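Local structure of beta-L-arabinobiosidase (5MQR) at residues A[920-925]-A[976-981]; A[946-951]-A[996-1001]; A[665-670]-A[982-987]; A[910-915]-A[926-931]. The protein probably hydrolyses glycosidic bonds of plant pectin as a beta-L-arabinobiosidase, pairing a sialidase-like beta propeller with an MGH1-like glycoside hydrolase domain. All coordinates share one frame; numbering follows the deposited sequence.

Overall arrangement
All four contacts lie on one side of the chain's centre. Interactions 1, 2 and 4 belong to the MGH1-like glycoside hydrolase domain, and interaction 3 joins helix 666-680 to helix 972-985. Centre to centre, interaction 1 is about 9 Å from interaction 2, 12 Å from interaction 3 and 13 Å from interaction 4, while interactions 3 and 4 stand about 25 Å apart. Helix 972-985 serves interactions 1 and 3; helix 948-964, begun in interaction 2, precedes it. Along the chain, interactions 1 and 4 nest within the loop closed by 3, interaction 1 crosses 2 and 4, interaction 2 crosses 3, and 4 closes before 2 opens. Loops, a short hairpin and helix ends thus come together where interaction 1 touches the other three.

Interaction 1 of 4, residues A[920-925]-A[976-981]; sequences YGLTTA and FRQMEL
Leu922 and Gln978 make the tight part of this contact, where the short strand 921-922 lies against the side of helix 972-985 in the glycoside hydrolase domain. The amide of Gln978 reaches the strand with its oxygen first: OE1 comes within 3.3 Å of Leu922 CG, and the same OE1 is 3.4 Å from Gly921 CA. A bend at chi2 (-55°) brings it there. The Leu922 branch CD2 rests beside Gln978 CD at 3.7 Å. One turn further along the helix, Leu981 puts CD1 3.9 Å from Gly921 N, meeting the backbone where no side chain intervenes. Gly921 has phi 129° and psi -134°, angles at which a CB would be jammed against the carbonyl O of Tyr920, and this alone calls for glycine. Outside the pair, Leu955 of helix 948-964 packs on Gln978, and Thr954 of the same helix on Leu922.

Toward solvent the contact slackens. The bond to CB of Tyr920 points away from the helix, and the residue meets it through its backbone, Tyr920 O lying 3.7 Å from Leu981 O. The exposed Arg977 stays on the helix, its NH1 2.8 Å from Glu980 OE1 in a salt bridge. No hydrogen bond crosses between the segments, so what joins them is close van der Waals fit, perhaps with a little electrostatic help where a polar oxygen faces C-H groups.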
# COMPACT_ATOMS: atom_id res chain seq x y z
N TYR A 920 16.07 -16.69 28.92
CA TYR A 920 15.03 -15.63 28.81
C TYR A 920 15.51 -14.22 28.40
O TYR A 920 14.73 -13.27 28.45
CB TYR A 920 14.12 -15.63 30.06
CG TYR A 920 13.21 -16.83 30.00
CD1 TYR A 920 13.63 -18.08 30.42
CD2 TYR A 920 11.95 -16.73 29.46
CE1 TYR A 920 12.82 -19.19 30.32
CE2 TYR A 920 11.12 -17.82 29.35
CZ TYR A 920 11.55 -19.05 29.78
OH TYR A 920 10.69 -20.13 29.67
N GLY A 921 16.75 -14.12 27.92
CA GLY A 921 17.33 -12.86 27.42
C GLY A 921 18.70 -12.54 28.02
O GLY A 921 19.55 -13.41 28.14
N LEU A 922 18.88 -11.29 28.43
CA LEU A 922 20.19 -10.74 28.79
C LEU A 922 20.30 -10.57 30.29
O LEU A 922 19.42 -9.95 30.91
CB LEU A 922 20.41 -9.39 28.11
CG LEU A 922 20.39 -9.43 26.58
CD1 LEU A 922 20.15 -8.05 26.03
CD2 LEU A 922 21.66 -10.00 26.00
N THR A 923 21.35 -11.13 30.86
CA THR A 923 21.60 -11.06 32.29
C THR A 923 22.19 -9.67 32.61
O THR A 923 22.62 -8.94 31.69
CB THR A 923 22.57 -12.15 32.73
OG1 THR A 923 23.73 -12.11 31.89
CG2 THR A 923 21.93 -13.53 32.65
N THR A 924 22.14 -9.31 33.89
CA THR A 924 22.76 -8.07 34.38
C THR A 924 24.23 -8.23 34.73
O THR A 924 24.90 -7.24 34.98
CB THR A 924 22.03 -7.50 35.60
OG1 THR A 924 21.59 -8.57 36.45
CG2 THR A 924 20.85 -6.65 35.16
N ALA A 925 24.72 -9.47 34.74
CA ALA A 925 26.11 -9.76 35.06
C ALA A 925 26.49 -11.03 34.34
O ALA A 925 25.65 -11.90 34.06
CB ALA A 925 26.30 -9.94 36.56
N PHE A 976 17.56 -9.39 16.64
CA PHE A 976 16.18 -9.85 16.55
C PHE A 976 15.88 -10.87 17.62
O PHE A 976 14.84 -10.79 18.27
CB PHE A 976 15.87 -10.48 15.19
CG PHE A 976 14.42 -10.85 15.01
CD1 PHE A 976 13.95 -12.11 15.39
CD2 PHE A 976 13.52 -9.92 14.51
CE1 PHE A 976 12.61 -12.43 15.27
CE2 PHE A 976 12.18 -10.26 14.34
CZ PHE A 976 11.72 -11.51 14.74
N ARG A 977 16.80 -11.81 17.80
CA ARG A 977 16.62 -12.90 18.76
C ARG A 977 16.50 -12.36 20.18
O ARG A 977 15.67 -12.85 20.95
CB ARG A 977 17.76 -13.92 18.63
CG ARG A 977 17.66 -15.16 19.52
CD ARG A 977 16.32 -15.89 19.33
NE ARG A 977 16.21 -17.07 20.19
CZ ARG A 977 15.08 -17.69 20.54
NH1 ARG A 977 13.88 -17.27 20.12
NH2 ARG A 977 15.14 -18.75 21.35
N GLN A 978 17.28 -11.35 20.54
CA GLN A 978 17.20 -10.77 21.88
C GLN A 978 15.92 -9.97 22.07
O GLN A 978 15.36 -9.99 23.16
CB GLN A 978 18.43 -9.92 22.22
CG GLN A 978 19.67 -10.75 22.52
CD GLN A 978 19.43 -11.77 23.64
OE1 GLN A 978 18.72 -11.50 24.59
NE2 GLN A 978 20.02 -12.94 23.52
N MSE A 979 15.45 -9.29 21.02
CA MSE A 979 14.14 -8.67 21.07
C MSE A 979 13.04 -9.70 21.20
O MSE A 979 12.09 -9.47 21.93
CB MSE A 979 13.87 -7.78 19.85
CG MSE A 979 14.73 -6.53 19.87
SE MSE A 979 14.06 -5.24 21.18
CE MSE A 979 12.40 -4.66 20.26
N GLU A 980 13.16 -10.84 20.52
CA GLU A 980 12.20 -11.92 20.63
C GLU A 980 12.11 -12.51 22.06
O GLU A 980 11.01 -12.75 22.59
CB GLU A 980 12.53 -13.03 19.62
CG GLU A 980 11.50 -14.15 19.56
CD GLU A 980 11.64 -15.03 18.32
OE1 GLU A 980 12.71 -15.62 18.16
OE2 GLU A 980 10.69 -15.12 17.51
N LEU A 981 13.26 -12.73 22.68
CA LEU A 981 13.33 -13.20 24.06
C LEU A 981 12.76 -12.16 25.04
O LEU A 981 12.08 -12.52 26.00
CB LEU A 981 14.77 -13.56 24.43
CG LEU A 981 15.39 -14.76 23.71
CD1 LEU A 981 16.85 -15.03 24.13
CD2 LEU A 981 14.55 -16.02 23.93

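Interaction 2 of 4, residues A[946-951]-A[996-1001]; sequences IWPFAS and EYLDEV
The six-membered ring of Trp947 and the Tyr997 ring are nearly parallel (19°) but strongly offset, with little overlap. They flank a single antiparallel bridge that leads into helix 948-964, for which Trp947 is the N-cap residue. Over the five-membered ring of Trp947 sits Tyr997 CB, 3.5 Å from its centroid in a CH-pi contact, while Trp947 CZ2 lies over one face of the tyrosine ring, toward its rim. Trp947 NE1 is hydrogen-bonded to Glu941 O; the Tyr997 hydroxyl meets Glu941 and Cys940, and Trp942 stacks on Trp947.

The bridge is a hydrogen-bonded pair of Ile946 and Leu998: Ile946 N donates to Leu998 O at 3.0 Å, and Leu998 N to Ile946 O at 2.9 Å. It ties the start of the helix to the loop after strand 991-992 of the hydrolase domain. A chi1 of 63° turns the branch point CG of Leu998 toward Ile946, 3.8 Å from its CB, while Ile946 CG1 is as close to Glu1000 CB, whose carboxylate turns to Arg933. The carboxylate of Glu996 is held by Ser1013 and Arg1012. At the helix start one water accepts from Phe949 N and donates to Glu996 O, 2.9 Å away.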
# COMPACT_ATOMS: atom_id res chain seq x y z
N ILE A 946 17.53 -11.00 35.10
CA ILE A 946 17.16 -10.15 33.96
C ILE A 946 16.31 -9.01 34.49
O ILE A 946 15.32 -9.23 35.17
CB ILE A 946 16.39 -10.93 32.88
CG1 ILE A 946 17.24 -12.09 32.37
CG2 ILE A 946 15.96 -10.03 31.71
CD1 ILE A 946 16.58 -12.92 31.31
N TRP A 947 16.75 -7.79 34.19
CA TRP A 947 16.03 -6.54 34.52
C TRP A 947 15.70 -5.83 33.19
O TRP A 947 16.61 -5.44 32.45
CB TRP A 947 16.91 -5.62 35.37
CG TRP A 947 16.95 -5.99 36.81
CD1 TRP A 947 17.77 -6.92 37.41
CD2 TRP A 947 16.15 -5.44 37.86
NE1 TRP A 947 17.51 -6.99 38.74
CE2 TRP A 947 16.52 -6.10 39.05
CE3 TRP A 947 15.13 -4.48 37.90
CZ2 TRP A 947 15.92 -5.80 40.29
CZ3 TRP A 947 14.54 -4.18 39.11
CH2 TRP A 947 14.93 -4.85 40.30
N PRO A 948 14.41 -5.66 32.87
CA PRO A 948 14.09 -4.92 31.65
C PRO A 948 14.74 -3.53 31.56
O PRO A 948 15.12 -3.13 30.46
CB PRO A 948 12.55 -4.84 31.67
CG PRO A 948 12.14 -6.08 32.41
CD PRO A 948 13.24 -6.36 33.42
N PHE A 949 14.88 -2.83 32.69
CA PHE A 949 15.63 -1.54 32.73
C PHE A 949 16.96 -1.69 32.01
O PHE A 949 17.31 -0.87 31.15
CB PHE A 949 15.89 -1.13 34.18
CG PHE A 949 16.47 0.24 34.35
CD1 PHE A 949 17.82 0.49 34.11
CD2 PHE A 949 15.68 1.28 34.86
CE1 PHE A 949 18.38 1.74 34.33
CE2 PHE A 949 16.23 2.55 35.07
CZ PHE A 949 17.58 2.78 34.82
N ALA A 950 17.67 -2.76 32.36
CA ALA A 950 18.98 -3.08 31.79
C ALA A 950 18.90 -3.60 30.36
O ALA A 950 19.69 -3.19 29.51
CB ALA A 950 19.69 -4.12 32.66
N SER A 951 18.02 -4.58 30.12
CA SER A 951 17.85 -5.10 28.77
C SER A 951 17.59 -3.94 27.77
O SER A 951 18.16 -3.89 26.67
CB SER A 951 16.70 -6.12 28.73
OG SER A 951 16.99 -7.22 29.55
N GLU A 996 9.15 -6.40 37.47
CA GLU A 996 10.37 -5.77 37.90
C GLU A 996 11.62 -6.45 37.37
O GLU A 996 12.47 -5.81 36.76
CB GLU A 996 10.39 -5.67 39.42
CG GLU A 996 9.25 -4.81 39.96
CD GLU A 996 9.27 -4.74 41.48
OE1 GLU A 996 10.29 -4.25 42.07
OE2 GLU A 996 8.26 -5.19 42.06
N TYR A 997 11.73 -7.75 37.62
CA TYR A 997 12.86 -8.55 37.17
C TYR A 997 12.52 -10.02 37.20
O TYR A 997 11.58 -10.42 37.90
CB TYR A 997 14.12 -8.25 38.00
CG TYR A 997 14.20 -8.81 39.42
CD1 TYR A 997 13.19 -8.61 40.37
CD2 TYR A 997 15.34 -9.48 39.84
CE1 TYR A 997 13.30 -9.11 41.66
CE2 TYR A 997 15.47 -9.98 41.13
CZ TYR A 997 14.45 -9.80 42.04
OH TYR A 997 14.62 -10.29 43.33
N LEU A 998 13.27 -10.82 36.45
CA LEU A 998 12.94 -12.24 36.30
C LEU A 998 14.17 -13.15 36.26
O LEU A 998 15.29 -12.72 35.97
CB LEU A 998 12.11 -12.45 35.02
CG LEU A 998 12.85 -12.07 33.73
CD1 LEU A 998 12.78 -13.19 32.72
CD2 LEU A 998 12.38 -10.76 33.11
N ASP A 999 13.91 -14.42 36.51
CA ASP A 999 14.92 -15.46 36.50
C ASP A 999 15.38 -15.72 35.06
O ASP A 999 14.57 -15.93 34.17
CB ASP A 999 14.34 -16.72 37.14
CG ASP A 999 15.38 -17.79 37.33
OD1 ASP A 999 15.92 -18.31 36.32
OD2 ASP A 999 15.69 -18.11 38.48
N GLU A 1000 16.70 -15.68 34.85
CA GLU A 1000 17.29 -15.75 33.52
C GLU A 1000 17.16 -17.13 32.85
O GLU A 1000 17.12 -17.22 31.61
CB GLU A 1000 18.77 -15.31 33.54
CG GLU A 1000 19.80 -16.33 34.05
CD GLU A 1000 19.80 -16.58 35.57
OE1 GLU A 1000 19.14 -15.83 36.34
OE2 GLU A 1000 20.49 -17.54 36.01
N VAL A 1001 17.11 -18.18 33.67
CA VAL A 1001 16.95 -19.58 33.20
C VAL A 1001 15.47 -20.00 33.10
O VAL A 1001 15.11 -20.69 32.14
CB VAL A 1001 17.69 -20.57 34.13
CG1 VAL A 1001 17.45 -22.04 33.73
CG2 VAL A 1001 19.19 -20.27 34.15
O HOH W 1 13.03 -3.35 35.27

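Interaction 3 of 4, residues A[665-670]-A[982-987]; sequences QRNFEE and YVESQY
This is a helix-to-helix contact, partly buried, in which Val983 near the end of helix 972-985 presses on Asn667 and Phe668 in the first turn of helix 666-680, joining the two helices. The two methyls of Val983 divide the work: CG1 is 3.6 Å from Asn667 CB, and CG2 stands over one face of the Phe668 ring, 4.1 Å from the ring centroid. With Phe976 and Trp1051 meeting the same ring, Phe668 is packed from several directions.

Polar bonds frame this core. Asn667 holds its amide at a chi1 of 59°, which brings OD1 back toward Gln665, whose NE2 donates to it in the carbonyl plane at 3.1 Å. The ND2 of Asn667 gives a bond to a water, 2.9 Å away, that donates to Glu984 OE2, so the amide and the carboxylate meet through solvent. Beyond the helix end, Tyr987 OH donates to Glu670 OE1 at 2.7 Å, on the anti lone pair, the oxygen lying at the edge of the phenol ring near its plane. With the phenol as donor, Glu670 acts as acceptor, as expected for a carboxylate, and the bond fixes the Tyr987 hydroxyl against helix 666-680.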
# COMPACT_ATOMS: atom_id res chain seq x y z
N GLN A 665 4.01 -11.93 13.17
CA GLN A 665 4.32 -12.67 14.37
C GLN A 665 3.49 -12.07 15.51
O GLN A 665 3.68 -10.91 15.89
CB GLN A 665 5.82 -12.63 14.66
CG GLN A 665 6.30 -13.74 15.59
CD GLN A 665 7.82 -13.81 15.73
OE1 GLN A 665 8.56 -13.60 14.76
NE2 GLN A 665 8.28 -14.10 16.92
N ARG A 666 2.57 -12.89 16.02
CA ARG A 666 1.58 -12.45 16.99
C ARG A 666 2.18 -11.86 18.26
O ARG A 666 1.70 -10.84 18.74
CB ARG A 666 0.64 -13.63 17.33
CG ARG A 666 -0.52 -13.32 18.27
CD ARG A 666 -1.37 -12.16 17.74
NE ARG A 666 -2.65 -11.98 18.46
CZ ARG A 666 -3.79 -11.49 17.95
NH1 ARG A 666 -3.89 -11.11 16.67
NH2 ARG A 666 -4.88 -11.41 18.73
N ASN A 667 3.23 -12.46 18.80
CA ASN A 667 3.74 -12.00 20.09
C ASN A 667 4.34 -10.57 20.03
O ASN A 667 4.06 -9.77 20.89
CB ASN A 667 4.64 -13.03 20.81
CG ASN A 667 5.88 -13.45 20.01
OD1 ASN A 667 6.15 -12.97 18.91
ND2 ASN A 667 6.63 -14.38 20.57
N PHE A 668 5.11 -10.26 18.99
CA PHE A 668 5.65 -8.92 18.79
C PHE A 668 4.57 -7.85 18.65
O PHE A 668 4.66 -6.76 19.24
CB PHE A 668 6.51 -8.86 17.51
CG PHE A 668 7.95 -9.24 17.70
CD1 PHE A 668 8.36 -10.57 17.61
CD2 PHE A 668 8.90 -8.27 17.92
CE1 PHE A 668 9.70 -10.92 17.76
CE2 PHE A 668 10.25 -8.61 18.07
CZ PHE A 668 10.65 -9.93 17.97
N GLU A 669 3.55 -8.17 17.87
CA GLU A 669 2.46 -7.27 17.64
C GLU A 669 1.69 -7.03 18.94
O GLU A 669 1.46 -5.89 19.31
CB GLU A 669 1.52 -7.79 16.54
CG GLU A 669 0.46 -6.76 16.13
CD GLU A 669 -0.44 -7.25 15.01
OE1 GLU A 669 0.02 -7.23 13.85
OE2 GLU A 669 -1.60 -7.65 15.31
N GLU A 670 1.34 -8.10 19.64
CA GLU A 670 0.61 -8.01 20.90
C GLU A 670 1.39 -7.20 21.93
O GLU A 670 0.80 -6.41 22.65
CB GLU A 670 0.32 -9.40 21.46
CG GLU A 670 -0.44 -9.38 22.78
CD GLU A 670 -0.78 -10.77 23.28
OE1 GLU A 670 0.13 -11.60 23.49
OE2 GLU A 670 -1.97 -11.03 23.48
N TYR A 982 13.02 -10.87 24.81
CA TYR A 982 12.41 -9.82 25.62
C TYR A 982 10.87 -9.91 25.51
O TYR A 982 10.14 -9.85 26.51
CB TYR A 982 12.94 -8.45 25.18
CG TYR A 982 12.56 -7.26 26.04
CD1 TYR A 982 12.08 -7.39 27.35
CD2 TYR A 982 12.72 -5.98 25.54
CE1 TYR A 982 11.76 -6.28 28.12
CE2 TYR A 982 12.41 -4.86 26.30
CZ TYR A 982 11.92 -5.02 27.59
OH TYR A 982 11.61 -3.89 28.32
N VAL A 983 10.39 -10.14 24.30
CA VAL A 983 8.95 -10.38 24.08
C VAL A 983 8.43 -11.61 24.83
O VAL A 983 7.50 -11.50 25.61
CB VAL A 983 8.61 -10.46 22.56
CG1 VAL A 983 7.15 -10.90 22.36
CG2 VAL A 983 8.82 -9.10 21.88
N GLU A 984 9.07 -12.76 24.63
CA GLU A 984 8.63 -13.98 25.28
C GLU A 984 8.70 -13.90 26.79
O GLU A 984 7.90 -14.55 27.48
CB GLU A 984 9.49 -15.17 24.82
CG GLU A 984 9.21 -15.59 23.37
CD GLU A 984 10.09 -16.74 22.88
OE1 GLU A 984 11.09 -17.07 23.53
OE2 GLU A 984 9.76 -17.29 21.80
N SER A 985 9.64 -13.13 27.32
CA SER A 985 9.77 -12.98 28.76
C SER A 985 8.61 -12.19 29.39
O SER A 985 8.37 -12.35 30.56
CB SER A 985 11.10 -12.32 29.15
OG SER A 985 11.09 -10.91 28.93
N GLN A 986 7.92 -11.37 28.61
CA GLN A 986 6.89 -10.46 29.12
C GLN A 986 5.50 -11.13 29.15
O GLN A 986 4.52 -10.60 28.62
CB GLN A 986 6.88 -9.15 28.33
CG GLN A 986 8.10 -8.27 28.65
CD GLN A 986 8.20 -7.06 27.72
OE1 GLN A 986 7.82 -5.95 28.10
NE2 GLN A 986 8.71 -7.28 26.50
N TYR A 987 5.44 -12.29 29.79
CA TYR A 987 4.22 -13.03 30.00
C TYR A 987 4.27 -13.63 31.39
O TYR A 987 5.36 -13.90 31.93
CB TYR A 987 4.04 -14.14 28.95
CG TYR A 987 3.71 -13.60 27.59
CD1 TYR A 987 4.71 -13.25 26.70
CD2 TYR A 987 2.39 -13.45 27.19
CE1 TYR A 987 4.41 -12.72 25.45
CE2 TYR A 987 2.07 -12.93 25.93
CZ TYR A 987 3.10 -12.57 25.07
OH TYR A 987 2.81 -12.07 23.81
O HOH W 2 8.68 -16.11 19.50

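Interaction 4 of 4, residues A[910-915]-A[926-931]; sequences IMDEKG and ERRHPE
The backbones of Lys914-Gly915 and Arg927-Arg928 meet through two hydrogen bonds, Arg927 N to Gly915 O (2.8 Å, 164°) and Arg928 N to Lys914 O (2.9 Å), between two type I turns, Asp912 to Gly915 and Glu926 to His929.

Arg928 is folded over this join. A chi1 of 67° tucks CG in over its own backbone, and the chain bends again at chi3, laying the guanidinium with one face over Lys914 O, 3.4 Å from CZ. At the edge of that group, near its plane, Asp912 OD2 stands 3.2 Å from NH2 in a salt bridge whose carboxylate is turned steeply, its plane 76° from the guanidinium. NH1 bridges to Glu926 OE1 at 2.7 Å, in plane. Glu909 also salt-bridges NH1 of Arg928, and Glu926 OE1 has a second partner in Arg884. The other oxygen of Asp912, OD1, accepts from Lys914 N at 2.9 Å, an Asx turn. Arg927, by contrast, lays its CD 3.3 Å from Glu913 O and sends NH1 on to Ser917 O.

Turns, Asx turn and the salt-bridge network of Asp912, Glu926 and Arg928 close the base of the small antiparallel hairpin of strands 917-918 and 921-922, a partly buried hairpin base in the glycoside hydrolase domain.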
# COMPACT_ATOMS: atom_id res chain seq x y z
N ILE A 910 27.35 -10.96 24.30
CA ILE A 910 25.93 -11.07 24.00
C ILE A 910 25.57 -12.49 23.53
O ILE A 910 24.47 -12.98 23.83
CB ILE A 910 25.51 -10.00 22.96
CG1 ILE A 910 25.68 -8.60 23.54
CG2 ILE A 910 24.08 -10.18 22.51
CD1 ILE A 910 24.88 -8.28 24.79
N MSE A 911 26.50 -13.16 22.84
CA MSE A 911 26.20 -14.47 22.24
C MSE A 911 26.81 -15.60 23.01
O MSE A 911 26.78 -16.73 22.54
CB MSE A 911 26.75 -14.48 20.82
CG MSE A 911 26.35 -13.22 20.06
SE MSE A 911 27.29 -13.18 18.33
CE MSE A 911 29.01 -12.50 19.00
N ASP A 912 27.35 -15.34 24.19
CA ASP A 912 28.03 -16.36 24.97
C ASP A 912 27.20 -16.67 26.19
O ASP A 912 26.88 -15.79 26.97
CB ASP A 912 29.41 -15.85 25.39
CG ASP A 912 30.33 -16.97 25.96
OD1 ASP A 912 29.86 -18.06 26.39
OD2 ASP A 912 31.56 -16.73 26.01
N GLU A 913 26.89 -17.94 26.37
CA GLU A 913 26.17 -18.44 27.56
C GLU A 913 26.91 -18.21 28.86
O GLU A 913 26.30 -18.25 29.92
CB GLU A 913 25.92 -19.94 27.43
CG GLU A 913 24.87 -20.30 26.40
CD GLU A 913 24.62 -21.79 26.29
OE1 GLU A 913 25.48 -22.59 26.77
OE2 GLU A 913 23.57 -22.15 25.70
N LYS A 914 28.23 -18.05 28.78
CA LYS A 914 29.04 -17.72 29.93
C LYS A 914 29.09 -16.22 30.16
O LYS A 914 29.53 -15.76 31.21
CB LYS A 914 30.45 -18.27 29.73
CG LYS A 914 30.48 -19.77 29.45
CD LYS A 914 29.80 -20.53 30.59
CE LYS A 914 30.15 -22.01 30.59
NZ LYS A 914 29.59 -22.73 31.77
N GLY A 915 28.68 -15.48 29.14
CA GLY A 915 28.49 -14.04 29.23
C GLY A 915 27.07 -13.65 29.61
O GLY A 915 26.60 -13.96 30.70
N GLU A 926 27.76 -11.15 34.00
CA GLU A 926 28.21 -12.30 33.23
C GLU A 926 27.96 -13.59 34.02
O GLU A 926 28.28 -13.69 35.19
CB GLU A 926 29.69 -12.15 32.84
CG GLU A 926 30.65 -12.04 34.02
CD GLU A 926 32.07 -11.80 33.61
OE1 GLU A 926 32.46 -12.16 32.48
OE2 GLU A 926 32.80 -11.26 34.46
N ARG A 927 27.39 -14.59 33.34
CA ARG A 927 26.99 -15.83 34.01
C ARG A 927 28.16 -16.65 34.58
O ARG A 927 27.98 -17.39 35.56
CB ARG A 927 26.14 -16.66 33.05
CG ARG A 927 24.83 -15.96 32.73
CD ARG A 927 24.03 -16.71 31.69
NE ARG A 927 23.41 -17.90 32.25
CZ ARG A 927 22.97 -18.95 31.54
NH1 ARG A 927 23.07 -18.99 30.21
NH2 ARG A 927 22.42 -19.97 32.18
N ARG A 928 29.36 -16.50 34.00
CA ARG A 928 30.60 -17.13 34.50
C ARG A 928 31.11 -16.63 35.84
O ARG A 928 31.97 -17.27 36.45
CB ARG A 928 31.74 -16.97 33.48
CG ARG A 928 32.24 -15.53 33.27
CD ARG A 928 33.49 -15.52 32.40
NE ARG A 928 33.19 -15.92 31.03
CZ ARG A 928 32.66 -15.13 30.10
NH1 ARG A 928 32.35 -13.86 30.35
NH2 ARG A 928 32.44 -15.61 28.88
N HIS A 929 30.65 -15.47 36.29
CA HIS A 929 31.24 -14.88 37.47
C HIS A 929 30.83 -15.65 38.74
O HIS A 929 29.64 -15.94 38.93
CB HIS A 929 30.92 -13.40 37.59
CG HIS A 929 31.84 -12.68 38.51
ND1 HIS A 929 31.59 -12.57 39.85
CD2 HIS A 929 33.03 -12.08 38.29
CE1 HIS A 929 32.59 -11.93 40.43
NE2 HIS A 929 33.47 -11.61 39.51
N PRO A 930 31.82 -16.00 39.60
CA PRO A 930 31.48 -16.80 40.78
C PRO A 930 30.48 -16.15 41.74
O PRO A 930 29.82 -16.86 42.48
CB PRO A 930 32.85 -17.01 41.49
CG PRO A 930 33.90 -16.69 40.46
CD PRO A 930 33.27 -15.73 39.49
N GLU A 931 30.41 -14.83 41.78
CA GLU A 931 29.39 -14.14 42.56
C GLU A 931 28.03 -13.93 41.85
O GLU A 931 27.14 -13.24 42.40
CB GLU A 931 29.92 -12.79 43.07
CG GLU A 931 31.21 -12.89 43.87
CD GLU A 931 31.75 -11.51 44.26
OE1 GLU A 931 30.92 -10.64 44.63
OE2 GLU A 931 33.00 -11.29 44.20